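Local coordinates for protein 6'''-hydroxyparomomycin C oxidase (Microbacterium trichothecenolyticum, PDB 7DVE) that oxidises the C3 hydroxyl of the sugar in C-glycosides such as isoorientin and mangiferin, using FAD as cofactor and reducing oxygen to hydrogen peroxide, at residues A[22-27]-A[472-477]; A[30-35]-A[503-508]; A[281-286]-A[394-399]; A[414-419]-A[434-439]. All coordinates share one frame; numbering follows the deposited sequence.

Contact 1: residues A[22-27]-A[472-477]; sequences ATYARI and GLFVAG
Apolar packing between Tyr24 and Ala476 is the tightest part of this contact. The methyl CB of Ala476 lies 3.5 Å from CE1 of the Tyr24 ring and 4.1 Å from CD1. It meets the ring obliquely. Tyr24 carries CG beside its backbone N and anti to the carbonyl carbon (chi1 -85°), which sends the ring out from the helix to the strand end. The ring extends far enough for its hydroxyl to come alongside Phe474, where Tyr24 OH is 4.1 Å from Phe474 CB. The Tyr24 and Phe474 side chains cross at about a right angle.

The two segments belong to the FAD-binding Rossmann-type domain of a GMC oxidoreductase. Residues 22-27 lie on helix 19-31. This helix follows strand 12-15, and a GxGxxG-like sequence spans the turn and the first residues of the helix. Residues 473-475 form an outermost strand of the five-stranded parallel sheet, next to strand 267-270. The chain then turns into Gly477, which touches FAD.

Tyr24 OH is 3.7 Å from the carbonyl O of Val475, too far for a hydrogen bond. This hydroxyl is buried and has no partner anywhere in the model. With an alanine in place of Tyr24 the ring would be gone, and a gap would probably open beside the Ala476 methyl, Val269 and Ala501.

Neighbouring elements enclose the same side chains. Tyr24 also packs on Val269 and on Ala501 of helix 490-510. Phe474 reaches Phe267 of strand 267-270.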
loop_
_atom_site.group_PDB
_atom_site.type_symbol
_atom_site.label_atom_id
_atom_site.label_comp_id
_atom_site.label_asym_id
_atom_site.label_seq_id
_atom_site.Cartn_x
_atom_site.Cartn_y
_atom_site.Cartn_z
ATOM N N ALA A 22 6.116 0.518 9.970
ATOM C CA ALA A 22 7.099 -0.531 10.221
ATOM C C ALA A 22 8.464 -0.156 9.661
ATOM O O ALA A 22 9.488 -0.485 10.263
ATOM C CB ALA A 22 6.639 -1.872 9.641
ATOM N N THR A 23 8.509 0.518 8.506
ATOM C CA THR A 23 9.807 0.894 7.962
ATOM C C THR A 23 10.531 1.820 8.925
ATOM O O THR A 23 11.728 1.645 9.198
ATOM C CB THR A 23 9.655 1.559 6.595
ATOM O OG1 THR A 23 9.238 0.582 5.642
ATOM C CG2 THR A 23 10.999 2.143 6.139
ATOM N N TYR A 24 9.812 2.818 9.452
ATOM C CA TYR A 24 10.443 3.691 10.441
ATOM C C TYR A 24 10.954 2.889 11.635
ATOM O O TYR A 24 12.090 3.085 12.095
ATOM C CB TYR A 24 9.475 4.777 10.898
ATOM C CG TYR A 24 9.456 5.973 9.983
ATOM C CD1 TYR A 24 8.699 5.962 8.814
ATOM C CD2 TYR A 24 10.198 7.103 10.273
ATOM C CE1 TYR A 24 8.673 7.055 7.967
ATOM C CE2 TYR A 24 10.177 8.210 9.431
ATOM C CZ TYR A 24 9.420 8.170 8.282
ATOM O OH TYR A 24 9.393 9.250 7.452
ATOM N N ALA A 25 10.130 1.967 12.143
ATOM C CA ALA A 25 10.546 1.166 13.296
ATOM C C ALA A 25 11.811 0.370 12.993
ATOM O O ALA A 25 12.760 0.360 13.788
ATOM C CB ALA A 25 9.424 0.224 13.733
ATOM N N ARG A 26 11.857 -0.291 11.836
ATOM C CA ARG A 26 13.009 -1.140 11.547
ATOM C C ARG A 26 14.269 -0.317 11.299
ATOM O O ARG A 26 15.361 -0.684 11.765
ATOM C CB ARG A 26 12.732 -2.051 10.358
ATOM C CG ARG A 26 13.639 -3.305 10.382
ATOM C CD ARG A 26 14.591 -3.296 9.212
ATOM N NE ARG A 26 15.354 -4.523 9.038
ATOM C CZ ARG A 26 14.889 -5.613 8.445
ATOM N NH1 ARG A 26 13.607 -5.754 8.166
ATOM N NH2 ARG A 26 15.731 -6.592 8.139
ATOM N N ILE A 27 14.151 0.801 10.573
ATOM C CA ILE A 27 15.356 1.572 10.295
ATOM C C ILE A 27 15.881 2.208 11.561
ATOM O O ILE A 27 17.096 2.350 11.725
ATOM C CB ILE A 27 15.128 2.626 9.202
ATOM C CG1 ILE A 27 14.694 1.947 7.909
ATOM C CG2 ILE A 27 16.424 3.437 8.980
ATOM C CD1 ILE A 27 15.876 1.304 7.179
ATOM N N GLY A 472 9.701 18.011 13.323
ATOM C CA GLY A 472 9.552 16.821 14.126
ATOM C C GLY A 472 8.329 15.989 13.813
ATOM O O GLY A 472 8.238 14.848 14.282
ATOM N N LEU A 473 7.370 16.518 13.061
ATOM C CA LEU A 473 6.262 15.702 12.583
ATOM C C LEU A 473 6.625 15.147 11.215
ATOM O O LEU A 473 7.088 15.884 10.341
ATOM C CB LEU A 473 4.967 16.519 12.508
ATOM C CG LEU A 473 3.787 15.850 11.802
ATOM C CD1 LEU A 473 3.396 14.552 12.506
ATOM C CD2 LEU A 473 2.607 16.819 11.715
ATOM N N PHE A 474 6.418 13.842 11.035
ATOM C CA PHE A 474 6.762 13.147 9.803
ATOM C C PHE A 474 5.538 12.424 9.280
ATOM O O PHE A 474 4.662 12.027 10.047
ATOM C CB PHE A 474 7.925 12.138 10.018
ATOM C CG PHE A 474 9.237 12.798 10.349
ATOM C CD1 PHE A 474 9.506 13.224 11.643
ATOM C CD2 PHE A 474 10.202 12.998 9.366
ATOM C CE1 PHE A 474 10.709 13.846 11.951
ATOM C CE2 PHE A 474 11.399 13.613 9.669
ATOM C CZ PHE A 474 11.650 14.042 10.962
ATOM N N VAL A 475 5.495 12.234 7.967
ATOM C CA VAL A 475 4.416 11.487 7.333
ATOM C C VAL A 475 5.033 10.368 6.499
ATOM O O VAL A 475 6.200 10.418 6.113
ATOM C CB VAL A 475 3.507 12.397 6.475
ATOM C CG1 VAL A 475 2.678 13.309 7.384
ATOM C CG2 VAL A 475 4.341 13.232 5.508
ATOM N N ALA A 476 4.236 9.342 6.233
ATOM C CA ALA A 476 4.762 8.125 5.632
ATOM C C ALA A 476 3.635 7.379 4.947
ATOM O O ALA A 476 2.545 7.269 5.501
ATOM C CB ALA A 476 5.409 7.223 6.688
ATOM N N GLY A 477 3.915 6.863 3.758
ATOM C CA GLY A 477 3.076 5.960 3.019
ATOM C C GLY A 477 2.894 6.443 1.607
ATOM O O GLY A 477 3.574 7.366 1.146
#

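Contact 2: residues A[30-35]-A[503-508]; sequences ERASSA and HIADEI
Ala32 and Arg31 both turn their CB atoms toward Ala505, whose methyl touches both. This packing joins the end of helix 19-31, the first helix of the Rossmann-type FAD domain, to the C-terminal helix 490-510. Ala32 is the first residue to leave the helical conformation. It also opens a type I beta turn that ends at Ala35, closed by a bond from Ala35 N to Ala32 O.

Small side chains face each other here, and the backbones come close. The CA atoms of Ala32 and Ala505 are 5.5 Å apart. Ala32 CB meets Ala505 CB at 4.1 Å, and Arg31 CB lies 3.9 Å from the same methyl. Only the root of Arg31 takes part in this packing. Its chain runs extended from CG to NE and carries the guanidinium group away from the Ala505 methyl. NH1 of Arg31 stays 5.6 Å from OD2 of Asp506. The charges are opposite but not in contact, so any attraction is probably modest.

One helical turn beyond Ala505, Ile508 points its side chain at the far end of the beta turn. Its CG1 branch stands beside the backbone N and anti to the carbonyl carbon (chi1 -67°). From there the chain continues extended to CD1, which reaches the turn. Ile508 also touches Phe267 of the neighbouring strand, and Ala505 touches Leu28. Ala35 in turn packs on Asp11. The methyl CD1 of Ile508 ends 3.5 Å from CB of Ala35.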
loop_
_atom_site.group_PDB
_atom_site.type_symbol
_atom_site.label_atom_id
_atom_site.label_comp_id
_atom_site.label_asym_id
_atom_site.label_seq_id
_atom_site.Cartn_x
_atom_site.Cartn_y
_atom_site.Cartn_z
ATOM N N GLU A 30 17.732 -0.395 13.502
ATOM C CA GLU A 30 19.064 -0.604 12.930
ATOM C C GLU A 30 20.009 0.558 13.260
ATOM O O GLU A 30 21.024 0.371 13.937
ATOM C CB GLU A 30 18.965 -0.819 11.410
ATOM C CG GLU A 30 18.490 -2.229 10.958
ATOM C CD GLU A 30 18.117 -2.290 9.464
ATOM O OE1 GLU A 30 18.095 -1.229 8.801
ATOM O OE2 GLU A 30 17.831 -3.395 8.947
ATOM N N ARG A 31 19.707 1.768 12.789
ATOM C CA ARG A 31 20.646 2.886 12.930
ATOM C C ARG A 31 20.542 3.642 14.257
ATOM O O ARG A 31 21.404 4.481 14.534
ATOM C CB ARG A 31 20.461 3.894 11.783
ATOM C CG ARG A 31 20.709 3.307 10.398
ATOM C CD ARG A 31 20.950 4.392 9.364
ATOM N NE ARG A 31 21.344 3.835 8.075
ATOM C CZ ARG A 31 21.882 4.538 7.086
ATOM N NH1 ARG A 31 22.112 5.834 7.205
ATOM N NH2 ARG A 31 22.182 3.925 5.944
ATOM N N ALA A 32 19.524 3.395 15.078
ATOM C CA ALA A 32 19.293 4.204 16.280
ATOM C C ALA A 32 18.828 3.310 17.424
ATOM O O ALA A 32 17.808 3.560 18.068
ATOM C CB ALA A 32 18.270 5.309 16.002
ATOM N N SER A 33 19.588 2.242 17.678
ATOM C CA SER A 33 19.182 1.199 18.615
ATOM C C SER A 33 19.023 1.712 20.039
ATOM O O SER A 33 18.475 1.003 20.889
ATOM C CB SER A 33 20.217 0.078 18.586
ATOM O OG SER A 33 21.373 0.497 19.293
ATOM N N SER A 34 19.508 2.916 20.317
ATOM C CA SER A 34 19.428 3.527 21.634
ATOM C C SER A 34 18.122 4.283 21.868
ATOM O O SER A 34 17.813 4.625 23.017
ATOM C CB SER A 34 20.602 4.485 21.772
ATOM O OG SER A 34 20.876 5.024 20.480
ATOM N N ALA A 35 17.372 4.562 20.808
ATOM C CA ALA A 35 16.154 5.349 20.893
ATOM C C ALA A 35 14.967 4.489 21.305
ATOM O O ALA A 35 14.799 3.369 20.819
ATOM C CB ALA A 35 15.858 6.000 19.541
ATOM N N HIS A 503 16.799 10.078 8.368
ATOM C CA HIS A 503 16.925 11.451 8.850
ATOM C C HIS A 503 16.681 11.541 10.353
ATOM O O HIS A 503 17.429 12.215 11.076
ATOM C CB HIS A 503 15.971 12.386 8.108
ATOM C CG HIS A 503 16.223 13.829 8.419
ATOM N ND1 HIS A 503 15.365 14.594 9.181
ATOM C CD2 HIS A 503 17.276 14.626 8.127
ATOM C CE1 HIS A 503 15.862 15.807 9.319
ATOM N NE2 HIS A 503 17.024 15.850 8.692
ATOM N N ILE A 504 15.638 10.871 10.841
ATOM C CA ILE A 504 15.370 10.894 12.282
ATOM C C ILE A 504 16.546 10.289 13.054
ATOM O O ILE A 504 16.928 10.791 14.119
ATOM C CB ILE A 504 14.038 10.183 12.601
ATOM C CG1 ILE A 504 12.857 11.020 12.110
ATOM C CG2 ILE A 504 13.888 9.928 14.093
ATOM C CD1 ILE A 504 11.526 10.376 12.378
ATOM N N ALA A 505 17.149 9.211 12.524
ATOM C CA ALA A 505 18.337 8.635 13.164
ATOM C C ALA A 505 19.498 9.625 13.189
ATOM O O ALA A 505 20.202 9.736 14.200
ATOM C CB ALA A 505 18.760 7.350 12.452
ATOM N N ASP A 506 19.743 10.314 12.069
ATOM C CA ASP A 506 20.742 11.382 12.047
ATOM C C ASP A 506 20.481 12.378 13.168
ATOM O O ASP A 506 21.387 12.743 13.923
ATOM C CB ASP A 506 20.717 12.107 10.698
ATOM C CG ASP A 506 21.295 11.276 9.575
ATOM O OD1 ASP A 506 22.451 10.872 9.698
ATOM O OD2 ASP A 506 20.601 11.019 8.569
ATOM N N GLU A 507 19.224 12.810 13.295
ATOM C CA GLU A 507 18.868 13.802 14.305
ATOM C C GLU A 507 19.099 13.261 15.713
ATOM O O GLU A 507 19.588 13.979 16.589
ATOM C CB GLU A 507 17.406 14.224 14.119
ATOM C CG GLU A 507 17.101 15.237 12.998
ATOM C CD GLU A 507 17.988 16.489 12.994
ATOM O OE1 GLU A 507 18.813 16.680 13.922
ATOM O OE2 GLU A 507 17.840 17.314 12.064
ATOM N N ILE A 508 18.765 11.992 15.949
ATOM C CA ILE A 508 18.906 11.428 17.289
ATOM C C ILE A 508 20.375 11.304 17.661
ATOM O O ILE A 508 20.793 11.729 18.743
ATOM C CB ILE A 508 18.203 10.067 17.398
ATOM C CG1 ILE A 508 16.685 10.221 17.279
ATOM C CG2 ILE A 508 18.588 9.408 18.720
ATOM C CD1 ILE A 508 15.924 8.953 17.573
#

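Contact 3: residues A[281-286]-A[394-399]; sequences LWASGI and GMPAMQ
Ala283 and Pro396 bring the two backbones nearest each other, their CA atoms 6.7 Å apart. Residues 281-283 are the last of helix 276-283. The helix closes in a Schellman motif: Gly285 has a positive phi (77°), Ile286 N bonds to Leu281 O, and Gly285 N bonds to Trp282 O. On the other side, Met395 leads into strand 396-401, which pairs antiparallel with strand 382-386.

The ring of Pro396 points at the helix end. Its CG lies 3.8 Å from CB of Ala283, and its CD is nearly as close to the same methyl. CG also approaches Trp282 at the edge of the indole, near the ring plane, 4.1 Å from CD1. Trp282 places CG anti to the backbone N (chi1 174°), which swings this edge toward the proline. Met395 bends at chi2 and chi3, and the bends carry its methyl CE to 3.9 Å from Ala283 CB.

Other residues hold the indole: it meets Phe385 of strand 382-386 and makes a cation-pi contact with Arg287. The carbonyl O of Pro396 accepts a hydrogen bond from Gln279 NE2 on the same helix.

Met395 also comes within about 5 Å of the bound FAD. Between the two segments the chemistry is purely apolar, so the fit rests on the shapes of the proline ring, methyl groups and indole edge.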
loop_
_atom_site.group_PDB
_atom_site.type_symbol
_atom_site.label_atom_id
_atom_site.label_comp_id
_atom_site.label_asym_id
_atom_site.label_seq_id
_atom_site.Cartn_x
_atom_site.Cartn_y
_atom_site.Cartn_z
ATOM N N LEU A 281 -3.901 14.802 11.066
ATOM C CA LEU A 281 -3.276 16.126 11.054
ATOM C C LEU A 281 -4.331 17.231 11.130
ATOM O O LEU A 281 -4.160 18.210 11.861
ATOM C CB LEU A 281 -2.388 16.303 9.812
ATOM C CG LEU A 281 -1.153 15.407 9.540
ATOM C CD1 LEU A 281 -0.048 16.158 8.798
ATOM C CD2 LEU A 281 -0.606 14.756 10.798
ATOM N N TRP A 282 -5.442 17.079 10.404
ATOM C CA TRP A 282 -6.534 18.055 10.481
ATOM C C TRP A 282 -7.101 18.132 11.894
ATOM O O TRP A 282 -7.252 19.221 12.457
ATOM C CB TRP A 282 -7.633 17.703 9.474
ATOM C CG TRP A 282 -8.866 18.577 9.569
ATOM C CD1 TRP A 282 -9.954 18.386 10.374
ATOM C CD2 TRP A 282 -9.131 19.761 8.813
ATOM N NE1 TRP A 282 -10.871 19.393 10.181
ATOM C CE2 TRP A 282 -10.388 20.248 9.226
ATOM C CE3 TRP A 282 -8.425 20.460 7.831
ATOM C CZ2 TRP A 282 -10.956 21.403 8.688
ATOM C CZ3 TRP A 282 -8.984 21.623 7.305
ATOM C CH2 TRP A 282 -10.232 22.080 7.734
ATOM N N ALA A 283 -7.398 16.975 12.491
ATOM C CA ALA A 283 -7.882 16.946 13.868
ATOM C C ALA A 283 -6.907 17.605 14.839
ATOM O O ALA A 283 -7.336 18.145 15.866
ATOM C CB ALA A 283 -8.150 15.506 14.301
ATOM N N SER A 284 -5.606 17.580 14.547
ATOM C CA SER A 284 -4.626 18.179 15.447
ATOM C C SER A 284 -4.342 19.649 15.142
ATOM O O SER A 284 -3.468 20.245 15.789
ATOM C CB SER A 284 -3.315 17.391 15.406
ATOM O OG SER A 284 -3.568 15.999 15.399
ATOM N N GLY A 285 -5.054 20.247 14.189
ATOM C CA GLY A 285 -4.824 21.637 13.841
ATOM C C GLY A 285 -3.594 21.891 12.997
ATOM O O GLY A 285 -3.154 23.037 12.905
ATOM N N ILE A 286 -3.016 20.858 12.391
ATOM C CA ILE A 286 -1.875 20.990 11.488
ATOM C C ILE A 286 -2.436 20.901 10.072
ATOM O O ILE A 286 -2.740 19.815 9.573
ATOM C CB ILE A 286 -0.822 19.916 11.760
ATOM C CG1 ILE A 286 -0.249 20.082 13.168
ATOM C CG2 ILE A 286 0.263 19.935 10.691
ATOM C CD1 ILE A 286 0.228 18.779 13.779
ATOM N N GLY A 394 -14.686 8.333 15.868
ATOM C CA GLY A 394 -14.797 9.666 16.431
ATOM C C GLY A 394 -13.823 10.688 15.893
ATOM O O GLY A 394 -13.646 11.741 16.516
ATOM N N MET A 395 -13.229 10.435 14.848
ATOM C CA MET A 395 -12.321 11.233 14.043
ATOM C C MET A 395 -13.124 12.009 13.015
ATOM O O MET A 395 -14.199 11.561 12.610
ATOM C CB MET A 395 -11.302 10.328 13.346
ATOM C CG MET A 395 -10.239 9.729 14.269
ATOM S SD MET A 395 -9.535 10.859 15.495
ATOM C CE MET A 395 -8.243 11.650 14.540
ATOM N N PRO A 396 -12.649 13.184 12.599
ATOM C CA PRO A 396 -13.478 14.039 11.736
ATOM C C PRO A 396 -13.837 13.328 10.444
ATOM O O PRO A 396 -12.973 12.755 9.770
ATOM C CB PRO A 396 -12.607 15.275 11.488
ATOM C CG PRO A 396 -11.523 15.233 12.491
ATOM C CD PRO A 396 -11.503 13.901 13.180
ATOM N N ALA A 397 -15.132 13.337 10.123
ATOM C CA ALA A 397 -15.625 12.562 8.997
ATOM C C ALA A 397 -15.091 13.128 7.690
ATOM O O ALA A 397 -14.884 14.332 7.553
ATOM C CB ALA A 397 -17.153 12.526 8.986
ATOM N N MET A 398 -14.842 12.232 6.733
ATOM C CA MET A 398 -14.289 12.565 5.426
ATOM C C MET A 398 -15.371 12.798 4.386
ATOM O O MET A 398 -16.411 12.131 4.364
ATOM C CB MET A 398 -13.341 11.474 4.894
ATOM C CG MET A 398 -12.494 10.741 5.903
ATOM S SD MET A 398 -11.609 9.365 5.127
ATOM C CE MET A 398 -10.166 9.291 6.205
ATOM N N GLN A 399 -15.087 13.753 3.510
ATOM C CA GLN A 399 -15.809 13.966 2.271
ATOM C C GLN A 399 -14.769 13.883 1.167
ATOM O O GLN A 399 -13.706 14.505 1.264
ATOM C CB GLN A 399 -16.542 15.318 2.250
ATOM C CG GLN A 399 -17.126 15.653 0.896
ATOM C CD GLN A 399 -18.248 14.693 0.511
ATOM O OE1 GLN A 399 -19.107 14.376 1.344
ATOM N NE2 GLN A 399 -18.248 14.221 -0.747
#

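Contact 4: residues A[414-419]-A[434-439]; sequences RAKAEI and PFVMPL
Ile419 places CG1 anti to its backbone N (chi1 -165°), which leaves CG2 between the N and the carbonyl carbon. From there CG2 reaches Pro434, 3.5 Å from its CB and 3.7 Å from its CG. The two side chains slide past each other in opposite directions. Lys416 has CG beside the backbone N (chi1 -63°) and runs extended to CD, which meets Val436 CG2 at 3.9 Å. The chain bends only beyond CD. These two side chains cross at about a right angle.

Pro434 touches both helix residues. Besides Ile419, its CG lies 3.9 Å from the carbonyl O of Lys416 and 4.1 Å from Lys416 CB. The lysine takes part through its aliphatic chain, not its ammonium group.

Ile419 is buried further by Ile301 and Phe303 of strand 300-307 and by Leu369 of strand 366-373. Pro434 also touches Ile301. Phe435 pairs its backbone with Val302 of strand 300-307.

Helix 406-424 thus packs across a face of the large antiparallel sheet and is followed in the chain by its strand 427-436. The large antiparallel sheet with helices packed on it is as in the substrate-binding domain of GMC oxidoreductases.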
loop_
_atom_site.group_PDB
_atom_site.type_symbol
_atom_site.label_atom_id
_atom_site.label_comp_id
_atom_site.label_asym_id
_atom_site.label_seq_id
_atom_site.Cartn_x
_atom_site.Cartn_y
_atom_site.Cartn_z
ATOM N N ARG A 414 -7.442 3.972 -23.705
ATOM C CA ARG A 414 -6.204 3.312 -24.110
ATOM C C ARG A 414 -5.974 2.035 -23.306
ATOM O O ARG A 414 -5.705 0.965 -23.869
ATOM C CB ARG A 414 -5.018 4.278 -23.965
ATOM C CG ARG A 414 -4.976 5.383 -25.010
ATOM C CD ARG A 414 -3.678 6.216 -24.934
ATOM N NE ARG A 414 -2.492 5.461 -25.326
ATOM C CZ ARG A 414 -1.241 5.864 -25.130
ATOM N NH1 ARG A 414 -0.967 7.008 -24.519
ATOM N NH2 ARG A 414 -0.238 5.104 -25.562
ATOM N N ALA A 415 -6.067 2.126 -21.984
ATOM C CA ALA A 415 -5.818 0.948 -21.159
ATOM C C ALA A 415 -6.757 -0.205 -21.528
ATOM O O ALA A 415 -6.350 -1.370 -21.528
ATOM C CB ALA A 415 -5.943 1.315 -19.681
ATOM N N LYS A 416 -8.012 0.099 -21.871
ATOM C CA LYS A 416 -8.945 -0.966 -22.256
ATOM C C LYS A 416 -8.486 -1.699 -23.526
ATOM O O LYS A 416 -8.435 -2.950 -23.571
ATOM C CB LYS A 416 -10.340 -0.379 -22.426
ATOM C CG LYS A 416 -10.861 0.194 -21.117
ATOM C CD LYS A 416 -12.089 1.038 -21.354
ATOM C CE LYS A 416 -13.212 0.159 -21.849
ATOM N NZ LYS A 416 -14.471 0.883 -21.736
ATOM N N ALA A 417 -8.099 -0.933 -24.555
ATOM C CA ALA A 417 -7.612 -1.586 -25.772
ATOM C C ALA A 417 -6.324 -2.373 -25.511
ATOM O O ALA A 417 -6.147 -3.489 -26.032
ATOM C CB ALA A 417 -7.411 -0.557 -26.884
ATOM N N GLU A 418 -5.432 -1.844 -24.671
ATOM C CA GLU A 418 -4.181 -2.573 -24.435
ATOM C C GLU A 418 -4.400 -3.835 -23.608
ATOM O O GLU A 418 -3.706 -4.840 -23.821
ATOM C CB GLU A 418 -3.123 -1.688 -23.766
ATOM C CG GLU A 418 -1.796 -2.454 -23.402
ATOM C CD GLU A 418 -0.962 -2.895 -24.622
ATOM O OE1 GLU A 418 -1.416 -2.699 -25.770
ATOM O OE2 GLU A 418 0.159 -3.444 -24.436
ATOM N N ILE A 419 -5.330 -3.825 -22.656
ATOM C CA ILE A 419 -5.469 -5.031 -21.852
ATOM C C ILE A 419 -6.074 -6.144 -22.687
ATOM O O ILE A 419 -5.709 -7.314 -22.527
ATOM C CB ILE A 419 -6.280 -4.788 -20.567
ATOM C CG1 ILE A 419 -6.062 -5.975 -19.619
ATOM C CG2 ILE A 419 -7.726 -4.623 -20.885
ATOM C CD1 ILE A 419 -6.471 -5.694 -18.176
ATOM N N PRO A 434 -12.987 -5.869 -21.390
ATOM C CA PRO A 434 -12.498 -5.782 -20.015
ATOM C C PRO A 434 -13.463 -4.937 -19.189
ATOM O O PRO A 434 -14.394 -4.359 -19.713
ATOM C CB PRO A 434 -11.144 -5.102 -20.192
ATOM C CG PRO A 434 -11.409 -4.138 -21.361
ATOM C CD PRO A 434 -12.343 -4.874 -22.273
ATOM N N PHE A 435 -13.205 -4.854 -17.883
ATOM C CA PHE A 435 -14.086 -4.169 -16.936
ATOM C C PHE A 435 -13.326 -3.044 -16.244
ATOM O O PHE A 435 -12.250 -3.278 -15.681
ATOM C CB PHE A 435 -14.621 -5.159 -15.886
ATOM C CG PHE A 435 -15.642 -4.576 -14.927
ATOM C CD1 PHE A 435 -16.950 -4.361 -15.330
ATOM C CD2 PHE A 435 -15.312 -4.307 -13.606
ATOM C CE1 PHE A 435 -17.923 -3.857 -14.436
ATOM C CE2 PHE A 435 -16.283 -3.798 -12.700
ATOM C CZ PHE A 435 -17.586 -3.577 -13.121
ATOM N N VAL A 436 -13.886 -1.837 -16.254
ATOM C CA VAL A 436 -13.286 -0.735 -15.497
ATOM C C VAL A 436 -13.821 -0.803 -14.063
ATOM O O VAL A 436 -15.007 -0.581 -13.833
ATOM C CB VAL A 436 -13.586 0.636 -16.134
ATOM C CG1 VAL A 436 -12.844 1.753 -15.368
ATOM C CG2 VAL A 436 -13.176 0.668 -17.611
ATOM N N MET A 437 -12.944 -1.093 -13.094
ATOM C CA MET A 437 -13.355 -1.214 -11.696
ATOM C C MET A 437 -13.873 0.132 -11.172
ATOM O O MET A 437 -13.533 1.176 -11.702
ATOM C CB MET A 437 -12.175 -1.670 -10.843
ATOM C CG MET A 437 -11.717 -3.117 -11.061
ATOM S SD MET A 437 -13.018 -4.306 -10.823
ATOM C CE MET A 437 -13.330 -4.107 -9.068
ATOM N N PRO A 438 -14.704 0.143 -10.131
ATOM C CA PRO A 438 -15.134 1.432 -9.571
ATOM C C PRO A 438 -13.967 2.175 -8.927
ATOM O O PRO A 438 -13.064 1.576 -8.330
ATOM C CB PRO A 438 -16.198 1.060 -8.526
ATOM C CG PRO A 438 -16.203 -0.419 -8.418
ATOM C CD PRO A 438 -15.401 -1.014 -9.549
ATOM N N LEU A 439 -14.010 3.503 -9.028
ATOM C CA LEU A 439 -12.899 4.314 -8.562
ATOM C C LEU A 439 -12.626 4.046 -7.090
ATOM O O LEU A 439 -13.551 3.852 -6.295
ATOM C CB LEU A 439 -13.175 5.795 -8.800
ATOM C CG LEU A 439 -13.361 6.066 -10.295
ATOM C CD1 LEU A 439 -13.754 7.517 -10.565
ATOM C CD2 LEU A 439 -12.115 5.686 -11.072
#

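Contacts 1 and 2 share helix 19-31, and their centres are 12 Å apart. They touch where Phe474 CZ meets Ile504 CG1 at 3.5 Å. Contact 3 meets contact 1 on the other side of strand 473-475: Leu473 CD2 lies 3.7 Å from Ile286 CD1. Contact 4 stands apart, with nearest atoms about 18 Å from contact 1 and about 13 Å from contact 3. It lies across the chain's centre from contacts 1 and 2. Contacts 3 and 4 are nested in the chain loop closed by contact 1. FAD is near contacts 1 and 3: the Ala476 side chain is about 6 Å away, that of Met395 about 5 Å. Contacts 2 and 4 lie away from it.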